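PDB 2G5G: putative lipoprotein from Campylobacter jejuni subsp. jejuni, which binds heme as a cofacial pair, in a manner linked to its dimerization, and probably serves in bacterial heme transport. Local coordinates for residues V207-V212 with Q235-S240; E49-V54 with K116-K121. One frame throughout, in Å; residues are numbered along the deposited sequence.

Contact 1: V207-V212 with Q235-S240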
ATOM      1  N   VAL A 207       2.123  -1.597 -24.895  1.00 22.10           N
ATOM      2  CA  VAL A 207       2.949  -2.755 -25.283  1.00 22.14           C
ATOM      3  C   VAL A 207       2.285  -3.503 -26.458  1.00 21.68           C
ATOM      4  O   VAL A 207       2.965  -3.900 -27.444  1.00 19.89           O
ATOM      5  CB  VAL A 207       3.242  -3.699 -24.063  1.00 22.65           C
ATOM      6  CG1 VAL A 207       3.906  -5.013 -24.477  1.00 22.32           C
ATOM      7  CG2 VAL A 207       4.077  -2.966 -22.966  1.00 24.64           C
ATOM      8  N   LEU A 208       0.966  -3.650 -26.387  1.00 19.91           N
ATOM      9  CA  LEU A 208       0.251  -4.485 -27.368  1.00 20.37           C
ATOM     10  C   LEU A 208       0.114  -3.767 -28.714  1.00 19.91           C
ATOM     11  O   LEU A 208       0.291  -4.355 -29.788  1.00 20.55           O
ATOM     12  CB  LEU A 208      -1.118  -4.891 -26.804  1.00 20.19           C
ATOM     13  CG  LEU A 208      -1.079  -5.749 -25.532  1.00 19.00           C
ATOM     14  CD1 LEU A 208      -2.486  -5.979 -24.970  1.00 18.80           C
ATOM     15  CD2 LEU A 208      -0.379  -7.117 -25.803  1.00 18.95           C
ATOM     16  N   VAL A 209      -0.153  -2.479 -28.634  1.00 20.61           N
ATOM     17  CA  VAL A 209      -0.391  -1.647 -29.788  1.00 21.11           C
ATOM     18  C   VAL A 209       0.876  -1.528 -30.648  1.00 21.13           C
ATOM     19  O   VAL A 209       0.794  -1.500 -31.876  1.00 21.69           O
ATOM     20  CB  VAL A 209      -0.857  -0.266 -29.312  1.00 21.49           C
ATOM     21  CG1 VAL A 209      -0.598   0.822 -30.365  1.00 21.05           C
ATOM     22  CG2 VAL A 209      -2.340  -0.337 -28.947  1.00 20.54           C
ATOM     23  N   HIS A 210       2.027  -1.448 -29.991  1.00 20.15           N
ATOM     24  CA  HIS A 210       3.274  -1.237 -30.733  1.00 20.85           C
ATOM     25  C   HIS A 210       4.001  -2.495 -31.150  1.00 20.31           C
ATOM     26  O   HIS A 210       4.979  -2.414 -31.888  1.00 19.39           O
ATOM     27  CB  HIS A 210       4.184  -0.237 -30.000  1.00 19.51           C
ATOM     28  CG  HIS A 210       3.546   1.111 -29.874  1.00 22.76           C
ATOM     29  ND1 HIS A 210       2.915   1.531 -28.719  1.00 19.30           N
ATOM     30  CD2 HIS A 210       3.396   2.113 -30.775  1.00 23.65           C
ATOM     31  CE1 HIS A 210       2.424   2.744 -28.910  1.00 23.97           C
ATOM     32  NE2 HIS A 210       2.690   3.114 -30.151  1.00 25.54           N
ATOM     33  N   HIS A 211       3.520  -3.654 -30.718  1.00 19.91           N
ATOM     34  CA  HIS A 211       4.222  -4.893 -31.001  1.00 20.52           C
ATOM     35  C   HIS A 211       4.108  -5.284 -32.482  1.00 20.21           C
ATOM     36  O   HIS A 211       3.035  -5.174 -33.081  1.00 20.77           O
ATOM     37  CB  HIS A 211       3.730  -6.040 -30.120  1.00 20.88           C
ATOM     38  CG  HIS A 211       4.687  -7.179 -30.077  1.00 20.33           C
ATOM     39  ND1 HIS A 211       6.001  -7.019 -29.682  1.00 22.08           N
ATOM     40  CD2 HIS A 211       4.542  -8.482 -30.402  1.00 19.77           C
ATOM     41  CE1 HIS A 211       6.625  -8.182 -29.778  1.00 21.48           C
ATOM     42  NE2 HIS A 211       5.763  -9.086 -30.217  1.00 21.80           N
ATOM     43  N   VAL A 212       5.207  -5.764 -33.064  1.00 20.92           N
ATOM     44  CA  VAL A 212       5.205  -6.037 -34.535  1.00 21.65           C
ATOM     45  C   VAL A 212       4.688  -7.427 -34.950  1.00 21.15           C
ATOM     46  O   VAL A 212       4.481  -7.682 -36.142  1.00 22.66           O
ATOM     47  CB  VAL A 212       6.591  -5.778 -35.153  1.00 22.05           C
ATOM     48  CG1 VAL A 212       6.941  -4.290 -35.001  1.00 22.60           C
ATOM     49  CG2 VAL A 212       7.651  -6.676 -34.524  1.00 23.68           C
ATOM     50  N   GLN A 235      -8.105   1.561 -28.211  1.00 22.36           N
ATOM     51  CA  GLN A 235      -8.891   2.479 -29.045  1.00 23.32           C
ATOM     52  C   GLN A 235      -8.326   3.877 -29.039  1.00 23.11           C
ATOM     53  O   GLN A 235      -8.213   4.503 -30.102  1.00 22.60           O
ATOM     54  CB  GLN A 235     -10.346   2.580 -28.550  1.00 22.42           C
ATOM     55  CG  GLN A 235     -11.152   1.307 -28.713  1.00 25.78           C
ATOM     56  CD  GLN A 235     -12.603   1.493 -28.271  1.00 27.62           C
ATOM     57  OE1 GLN A 235     -13.105   0.729 -27.448  1.00 35.92           O
ATOM     58  NE2 GLN A 235     -13.283   2.508 -28.825  1.00 28.03           N
ATOM     59  N   ASP A 236      -8.001   4.376 -27.832  1.00 22.88           N
ATOM     60  CA  ASP A 236      -7.419   5.724 -27.653  1.00 23.20           C
ATOM     61  C   ASP A 236      -6.046   5.856 -28.307  1.00 23.57           C
ATOM     62  O   ASP A 236      -5.691   6.960 -28.764  1.00 24.53           O
ATOM     63  CB  ASP A 236      -7.337   6.127 -26.171  1.00 21.61           C
ATOM     64  CG  ASP A 236      -8.695   6.627 -25.597  1.00 23.88           C
ATOM     65  OD1 ASP A 236      -9.654   6.857 -26.366  1.00 23.78           O
ATOM     66  OD2 ASP A 236      -8.778   6.790 -24.358  1.00 24.97           O
ATOM     67  N   PHE A 237      -5.276   4.764 -28.363  1.00 22.97           N
ATOM     68  CA  PHE A 237      -4.026   4.747 -29.145  1.00 22.99           C
ATOM     69  C   PHE A 237      -4.232   4.839 -30.685  1.00 23.49           C
ATOM     70  O   PHE A 237      -3.247   4.952 -31.432  1.00 24.11           O
ATOM     71  CB  PHE A 237      -3.154   3.500 -28.796  1.00 22.70           C
ATOM     72  CG  PHE A 237      -2.203   3.692 -27.613  1.00 23.81           C
ATOM     73  CD1 PHE A 237      -1.138   4.587 -27.683  1.00 24.92           C
ATOM     74  CD2 PHE A 237      -2.361   2.954 -26.443  1.00 25.04           C
ATOM     75  CE1 PHE A 237      -0.290   4.745 -26.610  1.00 24.39           C
ATOM     76  CE2 PHE A 237      -1.503   3.098 -25.371  1.00 23.84           C
ATOM     77  CZ  PHE A 237      -0.464   3.995 -25.451  1.00 24.79           C
ATOM     78  N   LYS A 238      -5.485   4.742 -31.140  1.00 22.34           N
ATOM     79  CA  LYS A 238      -5.879   4.752 -32.561  1.00 23.01           C
ATOM     80  C   LYS A 238      -5.253   3.578 -33.332  1.00 22.79           C
ATOM     81  O   LYS A 238      -4.812   3.747 -34.456  1.00 22.03           O
ATOM     82  CB  LYS A 238      -5.567   6.116 -33.234  1.00 23.33           C
ATOM     83  CG  LYS A 238      -6.031   7.309 -32.409  1.00 26.93           C
ATOM     84  CD  LYS A 238      -7.390   7.777 -32.851  1.00 35.47           C
ATOM     85  CE  LYS A 238      -7.278   9.152 -33.522  1.00 39.94           C
ATOM     86  NZ  LYS A 238      -8.490   9.541 -34.355  1.00 42.50           N
ATOM     87  N   SER A 239      -5.236   2.398 -32.717  1.00 22.39           N
ATOM     88  CA  SER A 239      -4.772   1.186 -33.382  1.00 22.79           C
ATOM     89  C   SER A 239      -5.802   0.719 -34.412  1.00 22.67           C
ATOM     90  O   SER A 239      -7.004   0.733 -34.141  1.00 23.12           O
ATOM     91  CB  SER A 239      -4.565   0.076 -32.361  1.00 23.16           C
ATOM     92  OG  SER A 239      -3.984  -1.058 -33.002  1.00 21.79           O
ATOM     93  N   SER A 240      -5.338   0.296 -35.593  1.00 21.86           N
ATOM     94  CA  SER A 240      -6.210  -0.431 -36.514  1.00 22.38           C
ATOM     95  C   SER A 240      -6.066  -1.960 -36.409  1.00 20.90           C
ATOM     96  O   SER A 240      -6.670  -2.681 -37.201  1.00 20.88           O
ATOM     97  CB  SER A 240      -5.998  -0.004 -37.957  1.00 22.88           C
ATOM     98  OG  SER A 240      -6.589   1.258 -38.185  1.00 28.01           O
TER
HETATM   99  O   HOH W   1      -1.384  -0.756 -33.320  1.00 19.50           O

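Contact 2: E49-V54 with K116-K121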
ATOM      1  N   GLU A  49      -8.323 -13.816 -16.921  1.00 23.05           N
ATOM      2  CA  GLU A  49      -8.301 -14.903 -15.950  1.00 23.56           C
ATOM      3  C   GLU A  49      -8.634 -14.413 -14.525  1.00 24.44           C
ATOM      4  O   GLU A  49      -8.563 -13.217 -14.224  1.00 24.96           O
ATOM      5  CB  GLU A  49      -6.930 -15.601 -15.947  1.00 23.88           C
ATOM      6  CG  GLU A  49      -5.804 -14.705 -15.394  1.00 22.10           C
ATOM      7  CD  GLU A  49      -4.638 -15.485 -14.731  1.00 23.57           C
ATOM      8  OE1 GLU A  49      -4.543 -16.719 -14.864  1.00 24.29           O
ATOM      9  OE2 GLU A  49      -3.830 -14.827 -14.060  1.00 22.28           O
ATOM     10  N   LYS A  50      -9.007 -15.363 -13.676  1.00 26.26           N
ATOM     11  CA  LYS A  50      -9.005 -15.163 -12.226  1.00 28.68           C
ATOM     12  C   LYS A  50      -7.676 -15.800 -11.743  1.00 29.39           C
ATOM     13  O   LYS A  50      -7.438 -16.980 -12.002  1.00 28.39           O
ATOM     14  CB  LYS A  50     -10.214 -15.873 -11.613  1.00 29.17           C
ATOM     15  CG  LYS A  50     -10.389 -15.661 -10.092  1.00 30.31           C
ATOM     16  CD  LYS A  50     -11.654 -16.376  -9.614  1.00 29.82           C
ATOM     17  CE  LYS A  50     -11.811 -16.283  -8.091  1.00 32.08           C
ATOM     18  NZ  LYS A  50     -11.023 -17.353  -7.408  1.00 31.75           N
ATOM     19  N   HIS A  51      -6.846 -15.018 -11.052  1.00 30.92           N
ATOM     20  CA  HIS A  51      -5.417 -15.358 -10.864  1.00 33.97           C
ATOM     21  C   HIS A  51      -5.106 -16.651 -10.095  1.00 35.05           C
ATOM     22  O   HIS A  51      -4.024 -17.227 -10.257  1.00 36.11           O
ATOM     23  CB  HIS A  51      -4.648 -14.162 -10.288  1.00 33.60           C
ATOM     24  CG  HIS A  51      -4.701 -12.928 -11.145  1.00 36.94           C
ATOM     25  ND1 HIS A  51      -4.151 -12.866 -12.413  1.00 39.42           N
ATOM     26  CD2 HIS A  51      -5.234 -11.705 -10.912  1.00 37.23           C
ATOM     27  CE1 HIS A  51      -4.344 -11.659 -12.920  1.00 35.98           C
ATOM     28  NE2 HIS A  51      -5.010 -10.942 -12.034  1.00 39.72           N
ATOM     29  N   ASP A  52      -6.067 -17.139  -9.303  1.00 35.86           N
ATOM     30  CA  ASP A  52      -5.850 -18.339  -8.485  1.00 37.11           C
ATOM     31  C   ASP A  52      -6.730 -19.493  -8.925  1.00 37.45           C
ATOM     32  O   ASP A  52      -6.857 -20.485  -8.206  1.00 38.13           O
ATOM     33  CB  ASP A  52      -6.078 -18.044  -6.983  1.00 37.92           C
ATOM     34  CG  ASP A  52      -7.457 -17.433  -6.684  1.00 39.52           C
ATOM     35  OD1 ASP A  52      -8.338 -17.427  -7.574  1.00 42.75           O
ATOM     36  OD2 ASP A  52      -7.665 -16.942  -5.546  1.00 41.60           O
ATOM     37  N   GLU A  53      -7.336 -19.368 -10.108  1.00 37.06           N
ATOM     38  CA  GLU A  53      -8.323 -20.337 -10.572  1.00 36.63           C
ATOM     39  C   GLU A  53      -7.709 -21.443 -11.434  1.00 36.51           C
ATOM     40  O   GLU A  53      -7.199 -21.193 -12.542  1.00 36.28           O
ATOM     41  CB  GLU A  53      -9.460 -19.596 -11.306  1.00 37.00           C
ATOM     42  CG  GLU A  53     -10.760 -20.349 -11.446  1.00 37.41           C
ATOM     43  CD  GLU A  53     -11.363 -20.763 -10.103  1.00 37.87           C
ATOM     44  OE1 GLU A  53     -11.409 -19.953  -9.148  1.00 36.13           O
ATOM     45  OE2 GLU A  53     -11.769 -21.925 -10.035  1.00 40.08           O
ATOM     46  N   VAL A  54      -7.760 -22.673 -10.933  1.00 35.28           N
ATOM     47  CA  VAL A  54      -7.033 -23.784 -11.558  1.00 35.64           C
ATOM     48  C   VAL A  54      -7.520 -24.136 -12.968  1.00 34.56           C
ATOM     49  O   VAL A  54      -6.707 -24.412 -13.858  1.00 34.53           O
ATOM     50  CB  VAL A  54      -7.039 -25.065 -10.657  1.00 35.87           C
ATOM     51  CG1 VAL A  54      -6.485 -26.262 -11.422  1.00 36.84           C
ATOM     52  CG2 VAL A  54      -6.233 -24.832  -9.396  1.00 35.77           C
ATOM     53  N   LYS A 116       7.618 -12.395  -7.083  1.00 46.44           N
ATOM     54  CA  LYS A 116       6.935 -13.365  -6.231  1.00 46.45           C
ATOM     55  C   LYS A 116       5.565 -12.916  -5.720  1.00 45.65           C
ATOM     56  O   LYS A 116       4.813 -13.740  -5.199  1.00 45.64           O
ATOM     57  CB  LYS A 116       7.843 -13.917  -5.126  1.00 46.80           C
ATOM     58  CG  LYS A 116       8.546 -15.224  -5.542  1.00 48.60           C
ATOM     59  CD  LYS A 116       9.479 -15.032  -6.750  1.00 49.75           C
ATOM     60  CE  LYS A 116       9.831 -16.350  -7.407  1.00 51.51           C
ATOM     61  NZ  LYS A 116       8.631 -17.050  -7.975  1.00 53.37           N
ATOM     62  N   VAL A 117       5.220 -11.639  -5.919  1.00 45.14           N
ATOM     63  CA  VAL A 117       3.808 -11.220  -5.783  1.00 44.17           C
ATOM     64  C   VAL A 117       2.842 -12.108  -6.610  1.00 43.35           C
ATOM     65  O   VAL A 117       1.666 -12.234  -6.264  1.00 43.23           O
ATOM     66  CB  VAL A 117       3.567  -9.694  -6.049  1.00 44.72           C
ATOM     67  CG1 VAL A 117       4.448  -8.861  -5.160  1.00 44.82           C
ATOM     68  CG2 VAL A 117       3.782  -9.315  -7.504  1.00 44.84           C
ATOM     69  N   TRP A 118       3.365 -12.739  -7.671  1.00 41.68           N
ATOM     70  CA  TRP A 118       2.612 -13.667  -8.507  1.00 40.27           C
ATOM     71  C   TRP A 118       3.057 -15.074  -8.152  1.00 40.86           C
ATOM     72  O   TRP A 118       4.195 -15.445  -8.429  1.00 41.01           O
ATOM     73  CB  TRP A 118       2.868 -13.373  -9.997  1.00 38.22           C
ATOM     74  CG  TRP A 118       2.463 -11.987 -10.402  1.00 36.05           C
ATOM     75  CD1 TRP A 118       3.257 -10.888 -10.486  1.00 34.14           C
ATOM     76  CD2 TRP A 118       1.140 -11.560 -10.764  1.00 34.31           C
ATOM     77  NE1 TRP A 118       2.515  -9.798 -10.874  1.00 33.77           N
ATOM     78  CE2 TRP A 118       1.210 -10.186 -11.046  1.00 33.93           C
ATOM     79  CE3 TRP A 118      -0.096 -12.218 -10.880  1.00 34.65           C
ATOM     80  CZ2 TRP A 118       0.091  -9.444 -11.461  1.00 35.11           C
ATOM     81  CZ3 TRP A 118      -1.212 -11.480 -11.280  1.00 34.39           C
ATOM     82  CH2 TRP A 118      -1.103 -10.105 -11.564  1.00 34.65           C
ATOM     83  N   LYS A 119       2.170 -15.861  -7.543  1.00 41.20           N
ATOM     84  CA  LYS A 119       2.551 -17.200  -7.059  1.00 42.58           C
ATOM     85  C   LYS A 119       2.925 -18.130  -8.203  1.00 41.97           C
ATOM     86  O   LYS A 119       2.057 -18.522  -9.000  1.00 41.86           O
ATOM     87  CB  LYS A 119       1.442 -17.860  -6.222  1.00 42.20           C
ATOM     88  CG  LYS A 119       1.132 -17.158  -4.921  1.00 44.94           C
ATOM     89  CD  LYS A 119      -0.109 -17.754  -4.256  1.00 44.79           C
ATOM     90  CE  LYS A 119      -0.374 -17.064  -2.913  1.00 49.83           C
ATOM     91  NZ  LYS A 119      -1.533 -17.668  -2.170  1.00 50.89           N
ATOM     92  N   TRP A 120       4.201 -18.523  -8.244  1.00 41.05           N
ATOM     93  CA  TRP A 120       4.727 -19.316  -9.337  1.00 40.72           C
ATOM     94  C   TRP A 120       3.861 -20.522  -9.647  1.00 40.75           C
ATOM     95  O   TRP A 120       3.659 -20.846 -10.820  1.00 40.62           O
ATOM     96  CB  TRP A 120       6.195 -19.727  -9.097  1.00 41.16           C
ATOM     97  CG  TRP A 120       6.763 -20.571 -10.218  1.00 41.03           C
ATOM     98  CD1 TRP A 120       7.183 -21.871 -10.139  1.00 41.74           C
ATOM     99  CD2 TRP A 120       6.953 -20.168 -11.588  1.00 41.69           C
ATOM    100  NE1 TRP A 120       7.616 -22.310 -11.381  1.00 41.90           N
ATOM    101  CE2 TRP A 120       7.494 -21.282 -12.282  1.00 42.31           C
ATOM    102  CE3 TRP A 120       6.727 -18.972 -12.297  1.00 41.30           C
ATOM    103  CZ2 TRP A 120       7.807 -21.234 -13.653  1.00 40.80           C
ATOM    104  CZ3 TRP A 120       7.037 -18.928 -13.654  1.00 40.40           C
ATOM    105  CH2 TRP A 120       7.573 -20.053 -14.313  1.00 41.09           C
ATOM    106  N   LYS A 121       3.344 -21.168  -8.598  1.00 40.69           N
ATOM    107  CA  LYS A 121       2.455 -22.335  -8.713  1.00 40.96           C
ATOM    108  C   LYS A 121       1.307 -22.103  -9.693  1.00 39.16           C
ATOM    109  O   LYS A 121       0.927 -22.999 -10.464  1.00 39.40           O
ATOM    110  CB  LYS A 121       1.880 -22.714  -7.328  1.00 41.00           C
ATOM    111  CG  LYS A 121       0.564 -23.531  -7.390  1.00 43.04           C
ATOM    112  CD  LYS A 121       0.339 -24.412  -6.148  1.00 43.94           C
ATOM    113  CE  LYS A 121       1.074 -25.756  -6.303  1.00 46.88           C
ATOM    114  NZ  LYS A 121       1.663 -26.231  -5.015  1.00 49.50           N
TER

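Contact 1: V207-V212 with Q235-S240
Val-209 fits against Phe-237 and Ser-239 where the last turn of helix 187-210 meets the chain leaving helix 230-236. Its branched tip is the close-packed part. CG2 lies 3.9 Å from Phe-237 CB and 4.1 Å from Ser-239 CB, while CG1, anti to the backbone N (chi1 157°), reaches the same Phe-237 CB at 4.0 Å. A short, forked aliphatic residue suits this place, since both methyls find carbon on one narrow front. CG1 also sits over the centre of the neighbouring His-210 ring. That ring, tethered through ND1 to Asp-206 O, turns its edge to the face of Phe-237 in a T-shaped pair, with centroids 5.6 Å apart and planes at 84°. Helix 230-236 closes in a Schellman motif, with Lys-238 at positive phi and its N bonded to Gln-235 O; Phe-237, just before it, points toward helix 187-210. The chains go on into strands 214-220 and 243-248, which lie on either side of strand 44-49 in the parallel part of the sheet. On the looser side His-210 is exposed and makes a smaller contact than Val-209, and no direct hydrogen bond joins the segments. Instead one water bridges them, donating to Val-209 O at 2.7 Å and lying 2.6 Å from Ser-239 OG. Serine suits the spot because its small hydroxyl serves this water and also bonds to Lys-241 N.

Contact 2: E49-V54 with K116-K121
Beside the heme pocket, at the C-terminal end of the parallel strands, His-51 of the loop after strand 44-49 meets Trp-118 of the loop between helices 108-111 and 124-131. The side chain of Trp-118 lies about 6 Å from a bound heme. Its CG sits anti to the carbonyl carbon (chi1 -60°), which carries the indole across to His-51. There it presents the outer edge of its six-membered ring to one face of the imidazole, an edge-to-face stack with centroids 4.9 Å apart and planes at 75°. CZ3 leads the approach: it stands 3.4 Å from His-51 ND1 and 3.5 Å from His-51 CE1, off the ring centre toward the rim. Trp-118 suits the role because its long, flat ring spans the gap between loops whose nearest CA atoms, those of His-51 and Trp-118, are 8.5 Å apart. Imidazole suits the other side, giving a flat face to the indole and an N-H to a carboxylate. His-51 ND1 donates to Glu-49 OE2 over 2.6 Å on the oxygen's anti side; the bond helps set the ring's rotation, although OE2 lies 22° out of the imidazole plane. Glu-49 ends strand 44-49 in the parallel part of the mixed sheet, so the histidine is tied to the core of the fold; the same carboxylate is gripped by Lys-57, Gln-60 and Tyr-123. Directly after Glu-49 comes a type I beta turn, Lys-50 to Glu-53, which carries His-51. Here the long, extended Lys-50 makes salt bridges with both acids, NZ being 2.7 Å from Asp-52 OD1 and 3.2 Å from Glu-53 OE1, and Glu-53 occupies the N-cap of helix 54-73.

How the contacts relate
The two contacts lie on opposite sides of the chain's centre, with their own centres 27 Å apart and nearest atoms about 13 Å apart, so they do not touch. Contact 2 belongs to the C-terminal end of the parallel strands, the end nearer the heme, with the Trp-118 side chain about 6 Å from it; contact 1 belongs to the N-terminal end, where strands 214-220 and 243-248 begin. Helix 187-210 connects the two ends indirectly: Leu-189, Leu-193 and Ile-196 line the heme pocket, and its final turn forms contact 1. The histidines play reversed parts in their aromatic pairs, edge in contact 1 and face in contact 2.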